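Local coordinates for protein SusD homolog (Bacteroides thetaiotaomicron, PDB 4MRU) that probably binds mucin O-glycans at the cell surface as a SusD-like outer-membrane lipoprotein with a TPR-like helical fold, at residues A[417-420]-A[421-425]; A[426-429]-A[430-433]; A[27-30]-A[31-34]; A[92-95]-A[96-100]. All blocks are in the same frame, centred on the assembly; numbering follows the deposited sequence.

Contact 1. Residues A[417-420]-A[421-425]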
ATOM      1  N   THR A 417      -3.027 -10.995  -7.184  1.00 16.04           N
ATOM      2  CA  THR A 417      -2.700 -10.303  -8.458  1.00 15.77           C
ATOM      3  C   THR A 417      -3.791  -9.311  -8.839  1.00 17.43           C
ATOM      4  O   THR A 417      -3.519  -8.155  -9.188  1.00 20.07           O
ATOM      5  CB  THR A 417      -2.479 -11.301  -9.584  1.00 15.78           C
ATOM      6  OG1 THR A 417      -1.313 -12.077  -9.291  1.00 19.24           O
ATOM      7  CG2 THR A 417      -2.245 -10.594 -10.918  1.00 15.22           C
ATOM      8  N   GLN A 418      -5.036  -9.763  -8.780  1.00 17.16           N
ATOM      9  CA  GLN A 418      -6.169  -8.861  -9.081  1.00 16.94           C
ATOM     10  C   GLN A 418      -6.305  -7.716  -8.063  1.00 16.69           C
ATOM     11  O   GLN A 418      -6.602  -6.581  -8.419  1.00 15.67           O
ATOM     12  CB  GLN A 418      -7.446  -9.679  -9.222  1.00 16.59           C
ATOM     13  CG  GLN A 418      -7.455 -10.452 -10.533  1.00 18.28           C
ATOM     14  CD  GLN A 418      -7.413  -9.520 -11.741  1.00 19.27           C
ATOM     15  OE1 GLN A 418      -8.130  -8.488 -11.809  1.00 19.51           O
ATOM     16  NE2 GLN A 418      -6.708  -9.939 -12.743  1.00 19.13           N
ATOM     17  N   LYS A 419      -6.061  -8.018  -6.797  1.00 15.96           N
ATOM     18  CA  LYS A 419      -6.047  -6.974  -5.765  1.00 15.88           C
ATOM     19  C   LYS A 419      -4.983  -5.946  -6.072  1.00 18.46           C
ATOM     20  O   LYS A 419      -5.215  -4.738  -5.907  1.00 16.98           O
ATOM     21  CB  LYS A 419      -5.825  -7.573  -4.370  1.00 17.48           C
ATOM     22  CG  LYS A 419      -6.030  -6.553  -3.296  1.00 19.45           C
ATOM     23  CD  LYS A 419      -6.062  -7.154  -1.926  1.00 21.61           C
ATOM     24  CE  LYS A 419      -4.729  -7.722  -1.477  1.00 20.88           C
ATOM     25  NZ  LYS A 419      -4.883  -8.079  -0.028  1.00 22.61           N
ATOM     26  N   TRP A 420      -3.817  -6.424  -6.509  1.00 19.91           N
ATOM     27  CA  TRP A 420      -2.672  -5.530  -6.886  1.00 18.39           C
ATOM     28  C   TRP A 420      -2.976  -4.608  -8.058  1.00 19.38           C
ATOM     29  O   TRP A 420      -2.619  -3.404  -8.021  1.00 17.29           O
ATOM     30  CB  TRP A 420      -1.466  -6.398  -7.181  1.00 17.53           C
ATOM     31  CG  TRP A 420      -0.282  -5.811  -7.781  1.00 18.73           C
ATOM     32  CD1 TRP A 420       0.686  -5.113  -7.165  1.00 23.94           C
ATOM     33  CD2 TRP A 420       0.158  -6.015  -9.120  1.00 18.94           C
ATOM     34  NE1 TRP A 420       1.707  -4.837  -8.035  1.00 18.25           N
ATOM     35  CE2 TRP A 420       1.411  -5.383  -9.245  1.00 17.56           C
ATOM     36  CE3 TRP A 420      -0.378  -6.694 -10.225  1.00 22.63           C
ATOM     37  CZ2 TRP A 420       2.111  -5.370 -10.422  1.00 18.41           C
ATOM     38  CZ3 TRP A 420       0.345  -6.723 -11.392  1.00 21.34           C
ATOM     39  CH2 TRP A 420       1.577  -6.069 -11.490  1.00 19.79           C
ATOM     40  N   ILE A 421      -3.620  -5.144  -9.092  1.00 18.08           N
ATOM     41  CA  ILE A 421      -4.114  -4.320 -10.170  1.00 18.35           C
ATOM     42  C   ILE A 421      -5.143  -3.278  -9.638  1.00 19.00           C
ATOM     43  O   ILE A 421      -5.079  -2.076  -9.948  1.00 21.54           O
ATOM     44  CB  ILE A 421      -4.744  -5.167 -11.277  1.00 18.20           C
ATOM     45  CG1 ILE A 421      -3.668  -6.027 -11.966  1.00 18.07           C
ATOM     46  CG2 ILE A 421      -5.471  -4.251 -12.258  1.00 19.76           C
ATOM     47  CD1 ILE A 421      -4.239  -7.011 -12.973  1.00 22.75           C
ATOM     48  N   ALA A 422      -6.103  -3.752  -8.847  1.00 15.82           N
ATOM     49  CA  ALA A 422      -7.138  -2.873  -8.292  1.00 17.53           C
ATOM     50  C   ALA A 422      -6.639  -1.815  -7.290  1.00 20.00           C
ATOM     51  O   ALA A 422      -7.257  -0.793  -7.087  1.00 17.89           O
ATOM     52  CB  ALA A 422      -8.225  -3.716  -7.632  1.00 21.25           C
ATOM     53  N   LEU A 423      -5.513  -2.095  -6.657  1.00 17.34           N
ATOM     54  CA  LEU A 423      -4.915  -1.198  -5.684  1.00 20.13           C
ATOM     55  C   LEU A 423      -4.130  -0.030  -6.284  1.00 20.36           C
ATOM     56  O   LEU A 423      -3.779   0.915  -5.587  1.00 16.63           O
ATOM     57  CB  LEU A 423      -3.947  -2.021  -4.788  1.00 17.67           C
ATOM     58  CG  LEU A 423      -4.539  -2.663  -3.548  1.00 19.01           C
ATOM     59  CD1 LEU A 423      -3.555  -3.701  -2.988  1.00 20.62           C
ATOM     60  CD2 LEU A 423      -4.890  -1.610  -2.487  1.00 20.82           C
ATOM     61  N   PHE A 424      -3.763  -0.135  -7.560  1.00 19.77           N
ATOM     62  CA  PHE A 424      -2.873   0.851  -8.164  1.00 18.91           C
ATOM     63  C   PHE A 424      -3.454   2.234  -7.890  1.00 21.36           C
ATOM     64  O   PHE A 424      -4.624   2.417  -8.112  1.00 21.14           O
ATOM     65  CB  PHE A 424      -2.764   0.555  -9.652  1.00 20.11           C
ATOM     66  CG  PHE A 424      -1.963   1.556 -10.429  1.00 20.31           C
ATOM     67  CD1 PHE A 424      -0.577   1.453 -10.503  1.00 20.90           C
ATOM     68  CD2 PHE A 424      -2.579   2.559 -11.127  1.00 21.64           C
ATOM     69  CE1 PHE A 424       0.169   2.358 -11.257  1.00 18.92           C
ATOM     70  CE2 PHE A 424      -1.823   3.494 -11.873  1.00 19.22           C
ATOM     71  CZ  PHE A 424      -0.455   3.371 -11.929  1.00 21.17           C
ATOM     72  N   PRO A 425      -2.645   3.220  -7.460  1.00 18.36           N
ATOM     73  CA  PRO A 425      -1.177   3.287  -7.241  1.00 18.92           C
ATOM     74  C   PRO A 425      -0.730   3.203  -5.765  1.00 21.71           C
ATOM     75  O   PRO A 425       0.268   3.823  -5.375  1.00 20.33           O
ATOM     76  CB  PRO A 425      -0.843   4.683  -7.797  1.00 20.04           C
ATOM     77  CG  PRO A 425      -2.041   5.501  -7.291  1.00 22.12           C
ATOM     78  CD  PRO A 425      -3.246   4.559  -7.385  1.00 18.04           C
TER

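Contact 2. Residues A[426-429]-A[430-433]. With EDO (1,2-ethanediol), chain F.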
ATOM      1  N   ASN A 426      -1.447   2.427  -4.949  1.00 22.59           N
ATOM      2  CA  ASN A 426      -1.155   2.247  -3.519  1.00 17.60           C
ATOM      3  C   ASN A 426       0.016   1.214  -3.324  1.00 17.18           C
ATOM      4  O   ASN A 426      -0.194   0.036  -2.980  1.00 17.74           O
ATOM      5  CB  ASN A 426      -2.407   1.791  -2.808  1.00 18.42           C
ATOM      6  CG  ASN A 426      -2.303   1.834  -1.278  1.00 21.05           C
ATOM      7  OD1 ASN A 426      -1.232   1.935  -0.692  1.00 21.09           O
ATOM      8  ND2 ASN A 426      -3.440   1.743  -0.642  1.00 24.60           N
ATOM      9  N   GLY A 427       1.235   1.675  -3.567  1.00 16.22           N
ATOM     10  CA  GLY A 427       2.404   0.796  -3.638  1.00 19.13           C
ATOM     11  C   GLY A 427       2.794   0.242  -2.295  1.00 18.76           C
ATOM     12  O   GLY A 427       3.323  -0.861  -2.208  1.00 22.50           O
ATOM     13  N   ILE A 428       2.571   1.009  -1.216  1.00 20.26           N
ATOM     14  CA  ILE A 428       2.995   0.521   0.098  1.00 18.27           C
ATOM     15  C   ILE A 428       2.128  -0.702   0.436  1.00 17.73           C
ATOM     16  O   ILE A 428       2.635  -1.758   0.830  1.00 16.71           O
ATOM     17  CB  ILE A 428       2.945   1.578   1.208  1.00 17.54           C
ATOM     18  CG1 ILE A 428       3.953   2.718   0.937  1.00 17.29           C
ATOM     19  CG2 ILE A 428       3.247   0.948   2.577  1.00 19.17           C
ATOM     20  CD1 ILE A 428       5.434   2.334   0.916  1.00 20.27           C
ATOM     21  N   GLU A 429       0.825  -0.618   0.221  1.00 17.80           N
ATOM     22  CA  GLU A 429      -0.024  -1.783   0.506  1.00 16.62           C
ATOM     23  C   GLU A 429       0.302  -2.979  -0.389  1.00 15.71           C
ATOM     24  O   GLU A 429       0.372  -4.102   0.111  1.00 17.22           O
ATOM     25  CB  GLU A 429      -1.493  -1.447   0.357  1.00 18.34           C
ATOM     26  CG  GLU A 429      -2.436  -2.629   0.605  1.00 18.07           C
ATOM     27  CD  GLU A 429      -2.353  -3.186   2.034  1.00 20.94           C
ATOM     28  OE1 GLU A 429      -1.804  -2.540   2.954  1.00 20.69           O
ATOM     29  OE2 GLU A 429      -2.807  -4.312   2.245  1.00 21.49           O
ATOM     30  N   SER A 430       0.513  -2.746  -1.690  1.00 16.03           N
ATOM     31  CA  SER A 430       0.857  -3.803  -2.629  1.00 18.21           C
ATOM     32  C   SER A 430       2.223  -4.410  -2.319  1.00 17.19           C
ATOM     33  O   SER A 430       2.443  -5.611  -2.441  1.00 17.63           O
ATOM     34  CB  SER A 430       0.813  -3.265  -4.051  1.00 20.46           C
ATOM     35  OG  SER A 430      -0.520  -3.111  -4.477  1.00 22.41           O
ATOM     36  N   TRP A 431       3.145  -3.581  -1.860  1.00 16.45           N
ATOM     37  CA  TRP A 431       4.451  -4.100  -1.447  1.00 16.04           C
ATOM     38  C   TRP A 431       4.296  -5.036  -0.243  1.00 15.43           C
ATOM     39  O   TRP A 431       4.917  -6.112  -0.217  1.00 16.66           O
ATOM     40  CB  TRP A 431       5.404  -2.951  -1.161  1.00 16.00           C
ATOM     41  CG  TRP A 431       6.757  -3.364  -0.666  1.00 18.75           C
ATOM     42  CD1 TRP A 431       7.447  -4.471  -1.009  1.00 17.24           C
ATOM     43  CD2 TRP A 431       7.590  -2.634   0.244  1.00 18.53           C
ATOM     44  NE1 TRP A 431       8.664  -4.508  -0.362  1.00 16.81           N
ATOM     45  CE2 TRP A 431       8.788  -3.390   0.406  1.00 19.14           C
ATOM     46  CE3 TRP A 431       7.448  -1.427   0.937  1.00 19.82           C
ATOM     47  CZ2 TRP A 431       9.837  -2.975   1.225  1.00 17.61           C
ATOM     48  CZ3 TRP A 431       8.487  -1.012   1.768  1.00 19.95           C
ATOM     49  CH2 TRP A 431       9.677  -1.784   1.892  1.00 20.19           C
ATOM     50  N   SER A 432       3.491  -4.628   0.737  1.00 16.82           N
ATOM     51  CA  SER A 432       3.309  -5.442   1.929  1.00 16.87           C
ATOM     52  C   SER A 432       2.680  -6.737   1.538  1.00 18.10           C
ATOM     53  O   SER A 432       3.077  -7.781   2.010  1.00 16.83           O
ATOM     54  CB  SER A 432       2.482  -4.691   2.977  1.00 18.84           C
ATOM     55  OG  SER A 432       3.199  -3.577   3.415  1.00 18.42           O
ATOM     56  N   GLU A 433       1.681  -6.685   0.658  1.00 17.00           N
ATOM     57  CA  GLU A 433       1.021  -7.917   0.270  1.00 18.47           C
ATOM     58  C   GLU A 433       1.915  -8.848  -0.562  1.00 16.59           C
ATOM     59  O   GLU A 433       1.760 -10.075  -0.525  1.00 18.23           O
ATOM     60  CB  GLU A 433      -0.279  -7.573  -0.469  1.00 17.25           C
ATOM     61  CG  GLU A 433      -1.322  -7.019   0.511  1.00 19.55           C
ATOM     62  CD  GLU A 433      -1.703  -8.074   1.533  1.00 23.61           C
ATOM     63  OE1 GLU A 433      -2.604  -8.858   1.185  1.00 27.59           O
ATOM     64  OE2 GLU A 433      -1.047  -8.172   2.622  1.00 22.87           O
TER
HETATM   65  C1  EDO F 604      -4.388   3.341   4.089  1.00 40.91           C
HETATM   66  O1  EDO F 604      -3.149   2.635   4.221  1.00 43.43           O
HETATM   67  C2  EDO F 604      -4.362   3.807   2.675  1.00 39.66           C
HETATM   68  O2  EDO F 604      -4.366   2.603   1.929  1.00 36.18           O

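Contact 3. Residues A[27-30]-A[31-34]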
ATOM      1  N   THR A  27      -6.354  20.329  11.721  1.00 21.84           N
ATOM      2  CA  THR A  27      -5.580  19.299  12.359  1.00 20.94           C
ATOM      3  C   THR A  27      -5.976  17.917  11.812  1.00 21.12           C
ATOM      4  O   THR A  27      -5.127  17.082  11.471  1.00 24.35           O
ATOM      5  CB  THR A  27      -5.756  19.371  13.892  1.00 24.40           C
ATOM      6  OG1 THR A  27      -5.219  20.607  14.375  1.00 23.55           O
ATOM      7  CG2 THR A  27      -5.037  18.243  14.549  1.00 26.55           C
ATOM      8  N   ILE A  28      -7.272  17.678  11.717  1.00 23.16           N
ATOM      9  CA  ILE A  28      -7.779  16.466  11.113  1.00 20.13           C
ATOM     10  C   ILE A  28      -7.336  16.364   9.637  1.00 22.44           C
ATOM     11  O   ILE A  28      -6.878  15.313   9.209  1.00 21.74           O
ATOM     12  CB  ILE A  28      -9.323  16.411  11.246  1.00 22.90           C
ATOM     13  CG1 ILE A  28      -9.697  16.200  12.730  1.00 29.12           C
ATOM     14  CG2 ILE A  28      -9.888  15.326  10.368  1.00 23.76           C
ATOM     15  CD1 ILE A  28     -11.185  16.175  12.986  1.00 38.09           C
ATOM     16  N   ARG A  29      -7.442  17.454   8.867  1.00 22.34           N
ATOM     17  CA  ARG A  29      -6.959  17.412   7.466  1.00 22.29           C
ATOM     18  C   ARG A  29      -5.440  17.144   7.393  1.00 20.90           C
ATOM     19  O   ARG A  29      -4.978  16.489   6.478  1.00 25.43           O
ATOM     20  CB  ARG A  29      -7.293  18.678   6.733  1.00 25.15           C
ATOM     21  CG  ARG A  29      -8.777  18.847   6.421  1.00 25.09           C
ATOM     22  CD  ARG A  29      -9.058  20.241   5.825  1.00 29.79           C
ATOM     23  NE  ARG A  29     -10.453  20.264   5.438  1.00 29.06           N
ATOM     24  CZ  ARG A  29     -11.451  20.764   6.159  1.00 29.79           C
ATOM     25  NH1 ARG A  29     -11.224  21.481   7.268  1.00 33.93           N
ATOM     26  NH2 ARG A  29     -12.689  20.586   5.725  1.00 30.16           N
ATOM     27  N   GLY A  30      -4.689  17.688   8.348  1.00 22.26           N
ATOM     28  CA  GLY A  30      -3.277  17.453   8.443  1.00 21.79           C
ATOM     29  C   GLY A  30      -2.987  15.958   8.615  1.00 22.62           C
ATOM     30  O   GLY A  30      -2.137  15.409   7.942  1.00 23.75           O
ATOM     31  N   LEU A  31      -3.697  15.323   9.546  1.00 19.81           N
ATOM     32  CA  LEU A  31      -3.605  13.895   9.731  1.00 19.43           C
ATOM     33  C   LEU A  31      -4.045  13.098   8.500  1.00 18.57           C
ATOM     34  O   LEU A  31      -3.395  12.111   8.107  1.00 19.54           O
ATOM     35  CB  LEU A  31      -4.435  13.487  10.965  1.00 21.16           C
ATOM     36  CG  LEU A  31      -3.893  13.899  12.332  1.00 20.55           C
ATOM     37  CD1 LEU A  31      -4.964  13.686  13.407  1.00 21.16           C
ATOM     38  CD2 LEU A  31      -2.614  13.135  12.672  1.00 18.13           C
ATOM     39  N   GLN A  32      -5.162  13.487   7.877  1.00 19.46           N
ATOM     40  CA  GLN A  32      -5.622  12.789   6.670  1.00 19.49           C
ATOM     41  C   GLN A  32      -4.582  12.858   5.552  1.00 19.81           C
ATOM     42  O   GLN A  32      -4.430  11.916   4.764  1.00 19.90           O
ATOM     43  CB  GLN A  32      -6.970  13.358   6.197  1.00 19.38           C
ATOM     44  CG  GLN A  32      -8.072  13.101   7.204  1.00 19.60           C
ATOM     45  CD  GLN A  32      -9.453  13.644   6.834  1.00 18.12           C
ATOM     46  OE1 GLN A  32      -9.610  14.641   6.123  1.00 21.55           O
ATOM     47  NE2 GLN A  32     -10.455  13.003   7.365  1.00 21.41           N
ATOM     48  N   GLY A  33      -3.818  13.952   5.526  1.00 19.05           N
ATOM     49  CA  GLY A  33      -2.729  14.122   4.580  1.00 19.33           C
ATOM     50  C   GLY A  33      -1.437  13.426   4.897  1.00 17.69           C
ATOM     51  O   GLY A  33      -0.456  13.603   4.190  1.00 19.89           O
ATOM     52  N   LEU A  34      -1.423  12.641   5.963  1.00 17.74           N
ATOM     53  CA  LEU A  34      -0.228  11.826   6.313  1.00 15.81           C
ATOM     54  C   LEU A  34      -0.454  10.341   6.114  1.00 18.00           C
ATOM     55  O   LEU A  34       0.405   9.499   6.464  1.00 21.20           O
ATOM     56  CB  LEU A  34       0.124  12.114   7.753  1.00 16.59           C
ATOM     57  CG  LEU A  34       0.803  13.471   7.968  1.00 17.27           C
ATOM     58  CD1 LEU A  34       0.785  13.865   9.439  1.00 18.59           C
ATOM     59  CD2 LEU A  34       2.230  13.450   7.440  1.00 20.72           C
TER

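Contact 4. Residues A[92-95]-A[96-100]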
ATOM      1  N   PRO A  92       2.602  15.921  16.717  1.00 26.62           N
ATOM      2  CA  PRO A  92       2.064  17.228  17.158  1.00 26.83           C
ATOM      3  C   PRO A  92       0.561  17.430  16.808  1.00 24.87           C
ATOM      4  O   PRO A  92      -0.187  18.063  17.565  1.00 22.94           O
ATOM      5  CB  PRO A  92       2.965  18.248  16.425  1.00 29.09           C
ATOM      6  CG  PRO A  92       4.201  17.466  16.037  1.00 27.27           C
ATOM      7  CD  PRO A  92       3.693  16.079  15.741  1.00 25.23           C
ATOM      8  N   LYS A  93       0.105  16.859  15.703  1.00 22.20           N
ATOM      9  CA  LYS A  93      -1.318  17.012  15.341  1.00 23.74           C
ATOM     10  C   LYS A  93      -2.185  16.129  16.234  1.00 23.51           C
ATOM     11  O   LYS A  93      -3.217  16.581  16.755  1.00 24.86           O
ATOM     12  CB  LYS A  93      -1.537  16.692  13.878  1.00 21.14           C
ATOM     13  CG  LYS A  93      -0.801  17.606  12.905  1.00 22.83           C
ATOM     14  CD  LYS A  93      -0.977  17.051  11.491  1.00 22.91           C
ATOM     15  CE  LYS A  93      -0.284  17.906  10.428  1.00 25.46           C
ATOM     16  NZ  LYS A  93       1.138  18.110  10.773  1.00 29.70           N
ATOM     17  N   TYR A  94      -1.743  14.890  16.434  1.00 21.76           N
ATOM     18  CA  TYR A  94      -2.434  13.937  17.308  1.00 21.83           C
ATOM     19  C   TYR A  94      -2.574  14.501  18.712  1.00 25.70           C
ATOM     20  O   TYR A  94      -3.674  14.517  19.278  1.00 21.92           O
ATOM     21  CB  TYR A  94      -1.701  12.583  17.358  1.00 25.98           C
ATOM     22  CG  TYR A  94      -2.440  11.537  18.201  1.00 27.86           C
ATOM     23  CD1 TYR A  94      -3.630  10.998  17.747  1.00 29.10           C
ATOM     24  CD2 TYR A  94      -1.961  11.118  19.432  1.00 29.24           C
ATOM     25  CE1 TYR A  94      -4.329  10.062  18.492  1.00 30.40           C
ATOM     26  CE2 TYR A  94      -2.661  10.162  20.196  1.00 34.49           C
ATOM     27  CZ  TYR A  94      -3.863   9.664  19.714  1.00 31.78           C
ATOM     28  OH  TYR A  94      -4.632   8.754  20.394  1.00 33.26           O
ATOM     29  N   TYR A  95      -1.481  15.016  19.268  1.00 22.30           N
ATOM     30  CA  TYR A  95      -1.529  15.542  20.629  1.00 25.66           C
ATOM     31  C   TYR A  95      -2.292  16.858  20.743  1.00 28.94           C
ATOM     32  O   TYR A  95      -2.842  17.145  21.808  1.00 30.28           O
ATOM     33  CB  TYR A  95      -0.103  15.659  21.213  1.00 31.67           C
ATOM     34  CG  TYR A  95       0.477  14.277  21.645  1.00 42.52           C
ATOM     35  CD1 TYR A  95      -0.269  13.403  22.449  1.00 55.76           C
ATOM     36  CD2 TYR A  95       1.783  13.870  21.289  1.00 51.29           C
ATOM     37  CE1 TYR A  95       0.236  12.165  22.848  1.00 65.10           C
ATOM     38  CE2 TYR A  95       2.295  12.634  21.695  1.00 51.20           C
ATOM     39  CZ  TYR A  95       1.513  11.786  22.465  1.00 61.14           C
ATOM     40  OH  TYR A  95       1.986  10.573  22.885  1.00 64.18           O
ATOM     41  N   ALA A  96      -2.386  17.642  19.664  1.00 26.74           N
ATOM     42  CA  ALA A  96      -3.211  18.848  19.669  1.00 29.39           C
ATOM     43  C   ALA A  96      -4.678  18.477  19.872  1.00 29.54           C
ATOM     44  O   ALA A  96      -5.399  19.107  20.664  1.00 29.21           O
ATOM     45  CB  ALA A  96      -3.031  19.662  18.385  1.00 32.00           C
ATOM     46  N   VAL A  97      -5.122  17.431  19.192  1.00 24.12           N
ATOM     47  CA  VAL A  97      -6.489  16.988  19.375  1.00 24.49           C
ATOM     48  C   VAL A  97      -6.731  16.578  20.798  1.00 27.71           C
ATOM     49  O   VAL A  97      -7.762  16.980  21.406  1.00 27.67           O
ATOM     50  CB  VAL A  97      -6.852  15.796  18.453  1.00 24.42           C
ATOM     51  CG1 VAL A  97      -8.280  15.344  18.700  1.00 25.00           C
ATOM     52  CG2 VAL A  97      -6.666  16.168  16.994  1.00 24.28           C
ATOM     53  N   LEU A  98      -5.799  15.786  21.344  1.00 26.54           N
ATOM     54  CA  LEU A  98      -5.939  15.281  22.712  1.00 30.18           C
ATOM     55  C   LEU A  98      -5.876  16.385  23.756  1.00 30.17           C
ATOM     56  O   LEU A  98      -6.573  16.327  24.738  1.00 32.15           O
ATOM     57  CB  LEU A  98      -4.867  14.252  23.018  1.00 33.32           C
ATOM     58  CG  LEU A  98      -5.246  12.783  22.776  1.00 36.39           C
ATOM     59  CD1 LEU A  98      -5.822  12.472  21.391  1.00 37.39           C
ATOM     60  CD2 LEU A  98      -3.983  11.977  23.050  1.00 33.77           C
ATOM     61  N   GLN A  99      -5.131  17.436  23.519  1.00 28.70           N
ATOM     62  CA  GLN A  99      -5.059  18.464  24.528  1.00 32.40           C
ATOM     63  C   GLN A  99      -6.216  19.488  24.399  1.00 34.23           C
ATOM     64  O   GLN A  99      -6.584  20.136  25.392  1.00 36.69           O
ATOM     65  CB  GLN A  99      -3.632  19.052  24.547  1.00 37.74           C
ATOM     66  CG  GLN A  99      -3.372  20.292  23.741  1.00 53.99           C
ATOM     67  CD  GLN A  99      -1.884  20.588  23.617  1.00 65.46           C
ATOM     68  OE1 GLN A  99      -1.034  19.671  23.564  1.00 58.80           O
ATOM     69  NE2 GLN A  99      -1.557  21.874  23.570  1.00 77.03           N
ATOM     70  N   HIS A 100      -6.892  19.559  23.251  1.00 29.77           N
ATOM     71  CA  HIS A 100      -7.984  20.540  23.087  1.00 32.96           C
ATOM     72  C   HIS A 100      -9.397  19.978  23.128  1.00 30.21           C
ATOM     73  O   HIS A 100     -10.326  20.728  23.386  1.00 31.84           O
ATOM     74  CB  HIS A 100      -7.855  21.258  21.758  1.00 34.50           C
ATOM     75  CG  HIS A 100      -6.726  22.209  21.704  1.00 39.39           C
ATOM     76  ND1 HIS A 100      -5.444  21.815  21.391  1.00 42.36           N
ATOM     77  CD2 HIS A 100      -6.673  23.543  21.932  1.00 41.89           C
ATOM     78  CE1 HIS A 100      -4.646  22.868  21.429  1.00 44.52           C
ATOM     79  NE2 HIS A 100      -5.367  23.926  21.754  1.00 39.29           N
TER

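Contact 1. Residues A[417-420]-A[421-425]
W420 and I421 meet near the C-terminal end of helix 408-423, an alpha-helix of the SusD-like, TPR-related fold. Backbone bonds come first. I421 N donates to T417 O at 3.0 Å and A422 N to Q418 O at 2.9 Å, both nearly straight. The third bond, L423 N to K419 O, is weak, and a cis peptide precedes P425.

Apolar contacts follow. The benzo part of the W420 indole comes against I421, with W420 CE3 at 3.8 Å from I421 CG1. CG of W420 lies anti to the backbone N (chi1 170°), which brings CB and the ring beside I421 N. The ring also stacks on Y57, and its NE1 bonds to A55 O. A leucine in its place would probably leave A55 O without this donor and Y57 without its stacking partner. K419 and L423 run alongside each other, and K419 CG lies 3.8 Å from L423 CD1.

Polar ends turn elsewhere. K419 NZ forms a salt bridge with E433. Q418 bends at chi2 (-62°). Its amide is held by Y371 through NE2 and R275 through OE1, while Q418 NE2 also lies 3.8 Å from I421 CD1.

Contact 2. Residues A[426-429]-A[430-433]
E429 and E433 lie side by side, one turn apart, at the start of helix 427-437. Their side chains point the same way, and the carboxylate planes are 21° apart. OE2 of E429 comes within 3.5 Å of E433 CG, and its distance to E433 OE2 is 4.3 Å. On another side of the turn, I428 CD1 meets the W431 indole at its edge, 4.3 Å from CE3.

Backbone bonds set this spacing. S430, W431, S432 and E433 each donate their N-H to the carbonyl four residues back. The shortest is W431 N to G427 O at 2.7 Å.

N426 is the N-cap. Its CG is anti to the backbone N (chi1 -169°), and N426 OD1 takes a weak bond from E429 N at 3.4 Å. N426 ND2 donates at 2.9 Å to O2 of a 1,2-ethanediol, probably from the crystallisation liquor. With an alanine here, E429 N is likely to lose its capping acceptor and the diol its amide donor.

Further out, R209 bridges the pair, with NH2 on E429 OE1 and NH1 on E433 OE2. E433 OE1 also meets R436 and K419. S430 OG bonds to Y57 OH, and W431 NE1 to M459 O. The W431 ring has a cation-pi contact with R435.

Two buried carboxylates this close would probably be costly alone. The surrounding arginines and lysine probably offset their repulsion and favour both staying ionised.

Contact 3. Residues A[27-30]-A[31-34]
I28 and Q32 lie alongside each other at the end of helix 24-32, an N-terminal helix of the mainly helical SusD-like fold. Their side chains point the same way. I28 CG2 touches the Q32 amide, 3.8 Å from Q32 NE2 and 3.9 Å from Q32 CD. With CG1 beside the backbone N (chi1 -69°), CG2 is the branch that faces this amide. The Q32 chain is extended beyond CG, and Q32 CG passes 3.2 Å from I28 O. This carries the amide to D185, which accepts from NE2, and D186, whose N donates to OE1. R29 points away from the following turn and forms a salt bridge with D186 through NE.

L31 sits on another side of the helix. L31 CG packs against T27 O at 3.5 Å, and its side chain touches L113 and I117 of helix 104-125. L34 also reaches I117.

Q32 N bonds to I28 O at 2.8 Å. G33 N then donates to R29 O at 2.9 Å, with a second, weak bond to G30 O at 3.3 Å.

The contact thus joins an apolar side, packed on neighbouring helices, to a polar side held by the D185 and D186 carboxylates and backbone groups of K183 and D186. Both ends of the buried Q32 amide are satisfied, which probably fixes its flip.

Contact 4. Residues A[92-95]-A[96-100]
Y94 and L98 form the tight part of this contact, one turn apart near the C-terminal end of helix 81-100, an alpha-helix of the TPR-like SusD fold. CD1 of L98 lies over one face of the Y94 ring in a CH-pi contact. L98 CD1 is 4.1 Å from the Y94 ring centroid and 20° off its normal. The other methyl, L98 CD2, meets the ring atom CE2 of Y94 at 3.6 Å. L98 CD2 also reaches Y95 CD1 at 4.0 Å, so L98 touches both tyrosines. CG of Y94 stands anti to the backbone N (chi1 -177°), which places one face of its ring against L98 CD1. Y94 also packs on A110 of helix 104-125 and makes a cation-pi contact with R114. L98 touches L107 of the same helix.

V97 continues the packed side. V97 CG2 rests 3.5 Å from K93 O, and its side chain meets T27 of helix 24-32 and A110. K93 also lies against T27 and L31, while its NZ bonds to E89 O. Y95 OH bonds to V133 O.

The other side is looser and open to solvent, with P92, Q99 and H100 exposed. A96 N donates to P92 O at 3.1 Å. Q99 N bonds to Y95 O at 2.9 Å, and the extended Q99 side chain runs past Y95 O, with Q99 CB at 3.4 Å from it. H100 stacks on Y22. Its ring is turned so that H100 ND1 donates to A96 O at 2.8 Å, with the acceptor close to the ring plane.

Along the chain the order is contact 3, contact 4, contact 1, contact 2. They form two touching pairs. Contacts 1 and 2 lie on the successive helices 408-423 and 427-437, with centres 9 Å apart. The K419 to E433 salt bridge and the packing of L423 on S430 join them. Contacts 3 and 4 lie on helices 24-32 and 81-100, with centres 12 Å apart, and T27 and G30 pack on K93. The pairs do not touch: contacts 2 and 3 are about 9 Å apart at their nearest atoms. Contact 2 is near the chain centre and contact 4 is about 27 Å from it. The four thus sample the helical body from core to periphery.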